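Local coordinates for 3-hydroxyisobutyrate dehydrogenase family protein (Geobacter sulfurreducens, PDB 3PDU), which binds NADP+ and reduces succinic semialdehyde to gamma-hydroxybutyrate, as a member of the beta-hydroxyacid dehydrogenase family, at residues Q47-D59 and N79-Y91. Sequence-based numbering, arbitrary orientation.
Sequences QASSPAEVCAACD and NGVLEGIGGGRGY
Cys55, on the inner side of helix 51-57, rests SG against both methyls of Val81, 3.7 Å from CG1, while its CB meets CD1 of Ile85. With SG anti to the carbonyl carbon (chi1 -68°), the sulfur also approaches the Tyr91 ring obliquely, SG 5.2 Å from its centroid, in a sulfur-aromatic contact; Val81 CG1 sits over the centre of one face of that ring. Leu7 of strand 4-7 touches Val81, Tyr91 and Pro51, joining this cluster to the sheet of the Rossmann-type domain. Around it the backbones close in: Gly84 CA directs a C-H at Ala52 O, where a side chain would clash with that carbonyl. At the start of the helix, Ser50 OG caps Glu53 N, and Ala52 N donates to Asn79 O (2.9 Å) from above the carbonyl plane. Toward the other end, Arg89 bends at chi3 (-69°), laying its guanidinium beside the last helical turn. NE gives an in-plane bond to Cys55 O (2.8 Å), and NH2 reaches Gly84 O (2.9 Å), also in plane. Ala56 O lies over one face of the group and Gly86 O over the centre of the opposite one. A leucine in place of Arg89 would probably leave the Cys55 and Gly84 carbonyls without these donors and the loop less firmly tied to the helix. Beyond it, Gly90 N donates to Asp59 O (2.9 Å, 175° at the hydrogen), and a water bridges Cys58 O and Gly90 O just where strands 60-63 and 90-93 begin side by side. The contact thus joins a sulfur-centred apolar core to a polar edge where backbone carbonyls near the helix C-terminus probably stabilise a positive side chain.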
ATOM      1  N   GLN A  47     -44.855   6.385  16.815  1.00 23.77           N
ATOM      2  CA  GLN A  47     -44.270   6.617  15.496  1.00 23.22           C
ATOM      3  C   GLN A  47     -44.562   8.040  15.034  1.00 23.44           C
ATOM      4  O   GLN A  47     -45.678   8.525  15.195  1.00 28.19           O
ATOM      5  CB  GLN A  47     -44.825   5.624  14.472  1.00 20.48           C
ATOM      6  CG  GLN A  47     -44.164   5.724  13.097  1.00 26.92           C
ATOM      7  CD  GLN A  47     -44.701   4.693  12.138  1.00 36.15           C
ATOM      8  OE1 GLN A  47     -45.562   3.883  12.499  1.00 29.50           O
ATOM      9  NE2 GLN A  47     -44.206   4.713  10.904  1.00 31.76           N
ATOM     10  N   ALA A  48     -43.561   8.699  14.451  1.00 20.39           N
ATOM     11  CA  ALA A  48     -43.750  10.032  13.865  1.00 20.43           C
ATOM     12  C   ALA A  48     -43.529  10.003  12.359  1.00 20.93           C
ATOM     13  O   ALA A  48     -42.931   9.072  11.835  1.00 27.11           O
ATOM     14  CB  ALA A  48     -42.806  11.046  14.519  1.00 21.07           C
ATOM     15  N   SER A  49     -43.997  11.040  11.669  1.00 24.69           N
ATOM     16  CA  SER A  49     -43.947  11.081  10.206  1.00 22.50           C
ATOM     17  C   SER A  49     -42.697  11.729   9.614  1.00 22.68           C
ATOM     18  O   SER A  49     -42.434  11.563   8.428  1.00 27.52           O
ATOM     19  CB  SER A  49     -45.190  11.795   9.657  1.00 27.63           C
ATOM     20  OG  SER A  49     -46.360  11.058   9.966  1.00 46.35           O
ATOM     21  N   SER A  50     -41.933  12.469  10.419  1.00 22.97           N
ATOM     22  CA  SER A  50     -40.713  13.102   9.924  1.00 21.74           C
ATOM     23  C   SER A  50     -39.765  13.496  11.049  1.00 22.10           C
ATOM     24  O   SER A  50     -40.163  13.585  12.221  1.00 22.88           O
ATOM     25  CB  SER A  50     -41.054  14.357   9.113  1.00 22.01           C
ATOM     26  OG  SER A  50     -41.590  15.348   9.973  1.00 24.42           O
ATOM     27  N   PRO A  51     -38.500  13.746  10.702  1.00 21.23           N
ATOM     28  CA  PRO A  51     -37.562  14.240  11.713  1.00 23.55           C
ATOM     29  C   PRO A  51     -38.052  15.563  12.309  1.00 23.08           C
ATOM     30  O   PRO A  51     -37.895  15.791  13.508  1.00 21.55           O
ATOM     31  CB  PRO A  51     -36.266  14.441  10.912  1.00 21.21           C
ATOM     32  CG  PRO A  51     -36.385  13.460   9.777  1.00 23.18           C
ATOM     33  CD  PRO A  51     -37.841  13.487   9.406  1.00 19.39           C
ATOM     34  N   ALA A  52     -38.650  16.416  11.478  1.00 21.56           N
ATOM     35  CA  ALA A  52     -39.172  17.701  11.936  1.00 26.23           C
ATOM     36  C   ALA A  52     -40.229  17.505  13.018  1.00 25.68           C
ATOM     37  O   ALA A  52     -40.225  18.203  14.029  1.00 24.60           O
ATOM     38  CB  ALA A  52     -39.751  18.508  10.756  1.00 25.08           C
ATOM     39  N   GLU A  53     -41.128  16.548  12.809  1.00 21.47           N
ATOM     40  CA  GLU A  53     -42.157  16.260  13.803  1.00 22.43           C
ATOM     41  C   GLU A  53     -41.547  15.790  15.117  1.00 22.42           C
ATOM     42  O   GLU A  53     -41.992  16.181  16.197  1.00 23.06           O
ATOM     43  CB  GLU A  53     -43.162  15.222  13.286  1.00 32.00           C
ATOM     44  CG  GLU A  53     -44.282  14.929  14.284  1.00 48.49           C
ATOM     45  CD  GLU A  53     -45.088  13.681  13.951  1.00 54.98           C
ATOM     46  OE1 GLU A  53     -45.193  13.332  12.758  1.00 48.18           O
ATOM     47  OE2 GLU A  53     -45.622  13.051  14.892  1.00 67.63           O
ATOM     48  N   VAL A  54     -40.521  14.955  15.031  1.00 21.42           N
ATOM     49  CA  VAL A  54     -39.874  14.465  16.243  1.00 17.11           C
ATOM     50  C   VAL A  54     -39.217  15.618  17.015  1.00 20.44           C
ATOM     51  O   VAL A  54     -39.396  15.753  18.230  1.00 19.94           O
ATOM     52  CB  VAL A  54     -38.827  13.396  15.917  1.00 16.37           C
ATOM     53  CG1 VAL A  54     -38.066  12.983  17.189  1.00 17.42           C
ATOM     54  CG2 VAL A  54     -39.489  12.171  15.256  1.00 18.56           C
ATOM     55  N   CYS A  55     -38.456  16.448  16.312  1.00 19.63           N
ATOM     56  CA  CYS A  55     -37.650  17.480  16.980  1.00 24.18           C
ATOM     57  C   CYS A  55     -38.486  18.653  17.502  1.00 23.75           C
ATOM     58  O   CYS A  55     -38.066  19.374  18.408  1.00 28.69           O
ATOM     59  CB  CYS A  55     -36.536  17.975  16.059  1.00 21.95           C
ATOM     60  SG  CYS A  55     -35.273  16.712  15.734  1.00 26.65           S
ATOM     61  N   ALA A  56     -39.668  18.836  16.932  1.00 22.45           N
ATOM     62  CA  ALA A  56     -40.605  19.834  17.432  1.00 24.63           C
ATOM     63  C   ALA A  56     -41.242  19.363  18.742  1.00 24.82           C
ATOM     64  O   ALA A  56     -41.586  20.168  19.596  1.00 28.62           O
ATOM     65  CB  ALA A  56     -41.687  20.117  16.385  1.00 29.39           C
ATOM     66  N   ALA A  57     -41.389  18.054  18.901  1.00 24.54           N
ATOM     67  CA  ALA A  57     -42.164  17.521  20.023  1.00 27.45           C
ATOM     68  C   ALA A  57     -41.335  16.966  21.188  1.00 31.20           C
ATOM     69  O   ALA A  57     -41.832  16.866  22.305  1.00 37.57           O
ATOM     70  CB  ALA A  57     -43.141  16.462  19.531  1.00 29.63           C
ATOM     71  N   CYS A  58     -40.084  16.607  20.933  1.00 19.05           N
ATOM     72  CA  CYS A  58     -39.286  15.896  21.932  1.00 21.67           C
ATOM     73  C   CYS A  58     -38.186  16.757  22.550  1.00 22.15           C
ATOM     74  O   CYS A  58     -37.520  17.517  21.855  1.00 24.07           O
ATOM     75  CB  CYS A  58     -38.668  14.653  21.309  1.00 20.15           C
ATOM     76  SG  CYS A  58     -39.887  13.451  20.752  1.00 23.97           S
ATOM     77  N   ASP A  59     -37.987  16.623  23.858  1.00 18.04           N
ATOM     78  CA  ASP A  59     -36.975  17.431  24.543  1.00 24.50           C
ATOM     79  C   ASP A  59     -35.567  17.085  24.083  1.00 20.08           C
ATOM     80  O   ASP A  59     -34.700  17.952  24.010  1.00 22.32           O
ATOM     81  CB  ASP A  59     -37.073  17.259  26.064  1.00 23.52           C
ATOM     82  CG  ASP A  59     -38.378  17.778  26.612  1.00 25.95           C
ATOM     83  OD1 ASP A  59     -38.687  18.973  26.396  1.00 26.43           O
ATOM     84  OD2 ASP A  59     -39.103  16.987  27.238  1.00 25.63           O
ATOM     85  N   ASN A  79     -38.539  18.730   5.752  1.00 26.15           N
ATOM     86  CA  ASN A  79     -39.116  18.099   6.938  1.00 25.51           C
ATOM     87  C   ASN A  79     -38.036  17.522   7.846  1.00 26.41           C
ATOM     88  O   ASN A  79     -38.277  16.578   8.608  1.00 23.23           O
ATOM     89  CB  ASN A  79     -40.125  17.016   6.534  1.00 27.66           C
ATOM     90  CG  ASN A  79     -41.137  17.517   5.519  1.00 37.50           C
ATOM     91  OD1 ASN A  79     -41.814  18.520   5.745  1.00 36.11           O
ATOM     92  ND2 ASN A  79     -41.244  16.818   4.396  1.00 40.15           N
ATOM     93  N   GLY A  80     -36.841  18.105   7.769  1.00 24.24           N
ATOM     94  CA  GLY A  80     -35.703  17.614   8.529  1.00 17.94           C
ATOM     95  C   GLY A  80     -35.598  18.240   9.905  1.00 23.46           C
ATOM     96  O   GLY A  80     -36.476  18.991  10.313  1.00 22.21           O
ATOM     97  N   VAL A  81     -34.518  17.933  10.619  1.00 21.66           N
ATOM     98  CA  VAL A  81     -34.341  18.384  12.000  1.00 19.90           C
ATOM     99  C   VAL A  81     -34.513  19.897  12.166  1.00 24.25           C
ATOM    100  O   VAL A  81     -35.164  20.359  13.103  1.00 21.11           O
ATOM    101  CB  VAL A  81     -32.965  17.949  12.552  1.00 21.16           C
ATOM    102  CG1 VAL A  81     -32.658  18.618  13.912  1.00 20.90           C
ATOM    103  CG2 VAL A  81     -32.902  16.409  12.664  1.00 21.15           C
ATOM    104  N   LEU A  82     -33.934  20.665  11.258  1.00 22.46           N
ATOM    105  CA  LEU A  82     -33.910  22.114  11.411  1.00 23.18           C
ATOM    106  C   LEU A  82     -35.302  22.741  11.319  1.00 29.21           C
ATOM    107  O   LEU A  82     -35.518  23.842  11.825  1.00 28.33           O
ATOM    108  CB  LEU A  82     -32.982  22.748  10.381  1.00 22.10           C
ATOM    109  CG  LEU A  82     -31.499  22.369  10.421  1.00 26.96           C
ATOM    110  CD1 LEU A  82     -30.767  23.101   9.298  1.00 26.27           C
ATOM    111  CD2 LEU A  82     -30.852  22.665  11.771  1.00 21.94           C
ATOM    112  N   GLU A  83     -36.244  22.041  10.690  1.00 24.57           N
ATOM    113  CA  GLU A  83     -37.608  22.561  10.555  1.00 29.21           C
ATOM    114  C   GLU A  83     -38.424  22.368  11.833  1.00 28.06           C
ATOM    115  O   GLU A  83     -39.516  22.904  11.961  1.00 31.21           O
ATOM    116  CB  GLU A  83     -38.336  21.911   9.374  1.00 25.86           C
ATOM    117  CG  GLU A  83     -37.698  22.194   8.019  1.00 36.46           C
ATOM    118  CD  GLU A  83     -38.586  21.779   6.849  1.00 55.84           C
ATOM    119  OE1 GLU A  83     -39.686  21.232   7.091  1.00 63.97           O
ATOM    120  OE2 GLU A  83     -38.185  21.999   5.684  1.00 59.54           O
ATOM    121  N   GLY A  84     -37.897  21.593  12.773  1.00 23.53           N
ATOM    122  CA  GLY A  84     -38.598  21.356  14.024  1.00 25.46           C
ATOM    123  C   GLY A  84     -37.853  21.755  15.291  1.00 25.44           C
ATOM    124  O   GLY A  84     -38.478  22.151  16.268  1.00 26.65           O
ATOM    125  N   ILE A  85     -36.527  21.645  15.289  1.00 23.60           N
ATOM    126  CA  ILE A  85     -35.743  21.915  16.500  1.00 21.96           C
ATOM    127  C   ILE A  85     -35.814  23.389  16.888  1.00 23.72           C
ATOM    128  O   ILE A  85     -36.014  24.248  16.036  1.00 28.67           O
ATOM    129  CB  ILE A  85     -34.264  21.505  16.336  1.00 24.21           C
ATOM    130  CG1 ILE A  85     -33.600  21.301  17.705  1.00 22.95           C
ATOM    131  CG2 ILE A  85     -33.505  22.537  15.499  1.00 27.15           C
ATOM    132  CD1 ILE A  85     -33.894  19.961  18.338  1.00 22.66           C
ATOM    133  N   GLY A  86     -35.660  23.679  18.176  1.00 27.52           N
ATOM    134  CA  GLY A  86     -35.732  25.049  18.670  1.00 22.27           C
ATOM    135  C   GLY A  86     -36.024  25.069  20.159  1.00 32.11           C
ATOM    136  O   GLY A  86     -36.089  24.011  20.793  1.00 24.16           O
ATOM    137  N   GLY A  87     -36.181  26.269  20.719  1.00 26.37           N
ATOM    138  CA  GLY A  87     -36.585  26.434  22.104  1.00 30.19           C
ATOM    139  C   GLY A  87     -35.781  25.654  23.130  1.00 31.91           C
ATOM    140  O   GLY A  87     -36.324  25.226  24.148  1.00 29.88           O
ATOM    141  N   GLY A  88     -34.489  25.468  22.878  1.00 24.57           N
ATOM    142  CA  GLY A  88     -33.643  24.753  23.815  1.00 23.53           C
ATOM    143  C   GLY A  88     -33.670  23.240  23.669  1.00 29.18           C
ATOM    144  O   GLY A  88     -32.966  22.522  24.389  1.00 25.56           O
ATOM    145  N   ARG A  89     -34.481  22.735  22.743  1.00 24.89           N
ATOM    146  CA  ARG A  89     -34.578  21.284  22.586  1.00 23.58           C
ATOM    147  C   ARG A  89     -33.262  20.737  22.026  1.00 22.95           C
ATOM    148  O   ARG A  89     -32.564  21.423  21.277  1.00 21.64           O
ATOM    149  CB  ARG A  89     -35.773  20.901  21.708  1.00 22.00           C
ATOM    150  CG  ARG A  89     -37.115  21.279  22.337  1.00 20.73           C
ATOM    151  CD  ARG A  89     -38.271  20.781  21.502  1.00 19.73           C
ATOM    152  NE  ARG A  89     -38.387  21.489  20.230  1.00 24.23           N
ATOM    153  CZ  ARG A  89     -38.879  22.720  20.101  1.00 27.11           C
ATOM    154  NH1 ARG A  89     -39.277  23.400  21.171  1.00 25.40           N
ATOM    155  NH2 ARG A  89     -38.960  23.276  18.905  1.00 25.92           N
ATOM    156  N   GLY A  90     -32.920  19.511  22.398  1.00 21.67           N
ATOM    157  CA  GLY A  90     -31.609  18.977  22.064  1.00 17.83           C
ATOM    158  C   GLY A  90     -31.587  17.994  20.908  1.00 18.51           C
ATOM    159  O   GLY A  90     -32.535  17.233  20.695  1.00 20.67           O
ATOM    160  N   TYR A  91     -30.480  17.986  20.179  1.00 18.20           N
ATOM    161  CA  TYR A  91     -30.266  17.013  19.120  1.00 18.59           C
ATOM    162  C   TYR A  91     -28.920  16.355  19.373  1.00 16.49           C
ATOM    163  O   TYR A  91     -27.909  17.044  19.484  1.00 19.31           O
ATOM    164  CB  TYR A  91     -30.279  17.711  17.751  1.00 18.35           C
ATOM    165  CG  TYR A  91     -30.235  16.761  16.575  1.00 17.02           C
ATOM    166  CD1 TYR A  91     -31.214  15.799  16.410  1.00 21.61           C
ATOM    167  CD2 TYR A  91     -29.213  16.831  15.627  1.00 20.25           C
ATOM    168  CE1 TYR A  91     -31.191  14.927  15.341  1.00 25.83           C
ATOM    169  CE2 TYR A  91     -29.181  15.955  14.540  1.00 20.19           C
ATOM    170  CZ  TYR A  91     -30.179  15.005  14.411  1.00 25.12           C
ATOM    171  OH  TYR A  91     -30.183  14.120  13.354  1.00 19.20           O
TER
HETATM  172  O   HOH W   1     -35.458  17.183  20.047  1.00 20.00           O